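Local coordinates for dual specificity protein phosphatase 12 (Homo sapiens, PDB 4KI9) that removes phosphate from phosphotyrosine as well as phosphoserine and phosphothreonine residues of proteins, acting as a dual specificity phosphatase through this catalytic domain, at residues 31-36 with 93-98. The protein carries 2 engineered substitutions. Sequence-based numbering, arbitrary orientation.
Sequences LTVDSE and VSRSVA. With PO4 (phosphate ion), chain B.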
# COMPACT_ATOMS: atom_id res chain seq x y z
N LEU A 31 8.10 -2.28 2.42
CA LEU A 31 7.41 -1.01 2.55
C LEU A 31 6.62 -1.07 3.84
O LEU A 31 5.68 -1.85 3.97
CB LEU A 31 6.47 -0.76 1.37
CG LEU A 31 5.92 0.67 1.22
CD1 LEU A 31 5.37 0.83 -0.19
CD2 LEU A 31 4.81 1.00 2.22
N THR A 32 7.02 -0.23 4.79
CA THR A 32 6.30 -0.07 6.04
C THR A 32 5.35 1.13 5.94
O THR A 32 5.77 2.25 5.67
CB THR A 32 7.29 0.18 7.20
OG1 THR A 32 8.22 -0.91 7.28
CG2 THR A 32 6.55 0.34 8.53
N VAL A 33 4.05 0.88 6.13
CA VAL A 33 3.09 1.97 6.22
C VAL A 33 2.44 1.87 7.60
O VAL A 33 1.58 1.03 7.83
CB VAL A 33 2.08 1.96 5.03
CG1 VAL A 33 1.48 0.57 4.81
CG2 VAL A 33 0.99 3.01 5.23
N ASP A 34 2.88 2.72 8.52
CA ASP A 34 2.60 2.53 9.93
C ASP A 34 3.01 3.80 10.65
O ASP A 34 3.53 4.73 10.02
CB ASP A 34 3.42 1.34 10.44
CG ASP A 34 2.73 0.58 11.56
OD1 ASP A 34 1.92 1.17 12.28
OD2 ASP A 34 3.03 -0.63 11.72
N SER A 35 2.79 3.85 11.96
CA SER A 35 3.17 5.01 12.75
C SER A 35 4.67 5.03 13.08
O SER A 35 5.22 6.09 13.38
CB SER A 35 2.35 5.06 14.05
OG SER A 35 2.50 3.85 14.77
N GLU A 36 5.31 3.87 13.01
CA GLU A 36 6.73 3.76 13.35
C GLU A 36 7.39 2.74 12.45
O GLU A 36 6.72 1.87 11.91
CB GLU A 36 6.91 3.33 14.81
CG GLU A 36 6.40 1.92 15.08
CD GLU A 36 6.67 1.45 16.49
OE1 GLU A 36 6.98 0.25 16.67
OE2 GLU A 36 6.55 2.27 17.43
N VAL A 93 -4.49 -5.05 7.83
CA VAL A 93 -5.92 -4.98 7.52
C VAL A 93 -6.36 -3.72 6.75
O VAL A 93 -7.28 -3.78 5.93
CB VAL A 93 -6.74 -5.13 8.83
CG1 VAL A 93 -8.12 -4.53 8.70
CG2 VAL A 93 -6.82 -6.60 9.23
N SER A 94 -5.70 -2.59 6.98
CA SER A 94 -6.15 -1.31 6.44
C SER A 94 -5.07 -0.54 5.66
O SER A 94 -5.16 -0.41 4.45
CB SER A 94 -6.72 -0.43 7.55
OG SER A 94 -7.15 0.82 7.05
N ARG A 95 -4.05 -0.04 6.34
CA ARG A 95 -3.01 0.74 5.67
C ARG A 95 -2.26 -0.04 4.58
O ARG A 95 -2.09 0.43 3.45
CB ARG A 95 -2.03 1.31 6.70
CG ARG A 95 -2.58 2.47 7.54
CD ARG A 95 -1.67 2.76 8.75
NE ARG A 95 -1.82 1.76 9.80
CZ ARG A 95 -1.31 1.86 11.03
NH1 ARG A 95 -0.62 2.94 11.37
NH2 ARG A 95 -1.51 0.89 11.92
N SER A 96 -1.83 -1.25 4.91
CA SER A 96 -1.09 -2.06 3.95
C SER A 96 -2.03 -2.52 2.83
O SER A 96 -1.65 -2.56 1.67
CB SER A 96 -0.48 -3.26 4.67
OG SER A 96 -1.48 -3.95 5.39
N VAL A 97 -3.26 -2.86 3.20
CA VAL A 97 -4.29 -3.23 2.24
C VAL A 97 -4.57 -2.12 1.22
O VAL A 97 -4.67 -2.39 0.02
CB VAL A 97 -5.61 -3.62 2.97
CG1 VAL A 97 -6.76 -3.73 1.99
CG2 VAL A 97 -5.42 -4.95 3.71
N ALA A 98 -4.68 -0.88 1.68
CA ALA A 98 -4.84 0.26 0.77
C ALA A 98 -3.66 0.39 -0.22
O ALA A 98 -3.85 0.63 -1.42
CB ALA A 98 -5.02 1.55 1.56
P PO4 B . -3.68 -1.44 9.91
O1 PO4 B . -2.61 -1.50 10.97
O2 PO4 B . -3.61 -0.13 9.18
O3 PO4 B . -3.54 -2.60 8.96
O4 PO4 B . -5.04 -1.51 10.58
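Strand 27-34 and the first turn of helix 95-108 come nearest at Val33 and Ser96, whose CA atoms lie 6.2 Å apart, and no hydrogen bond joins the two segments. This is the active-site corner of the protein tyrosine phosphatase fold: residues 93-95 close the phosphate-binding P-loop, which leads into the helix, while the central sheet supplies the strand beside it. Val33 forms the apolar part of the contact, its two methyls sitting side by side on the helix start: CG1 rests against the backbone of Ser96, and CG2 meets Arg95 CB at 3.8 Å. The hydroxyl of Ser96 is instead hydrogen-bonded to that of Ser89, an engineered residue at the predicted position of the phosphocysteine intermediate.

Arg95 reaches across Val33 and Asp34 with a bend at chi3 (-75°), which turns its guanidinium edge-on to the bound phosphate ion. NE donates to phosphate O2 at 2.7 Å and NH2 to O1 at 2.8 Å, a two-pronged grip lying near the guanidinium plane. The backbone N of Arg95 also binds O2, so this oxygen is held from both ends of one residue, while the amides of Val93 and Ser94 share O3. Val33 O and the Asp34 carboxylate cover one guanidinium face. The salt bridge from Asp34 OD1 to Arg95 NH1, 3.2 Å, is therefore purely electrostatic, with the two planes 72° apart; NH1 itself donates to Ala56 O. A methionine in place of Arg95 would probably cost phosphate O1 and O2 their side-chain donors from this residue and leave the Asp34 carboxylate without the positive charge beside it. The carboxylate is also tethered locally, Asp34 OD1 accepting Ser35 N at 2.8 Å on its anti side, 24° out of the carboxylate plane.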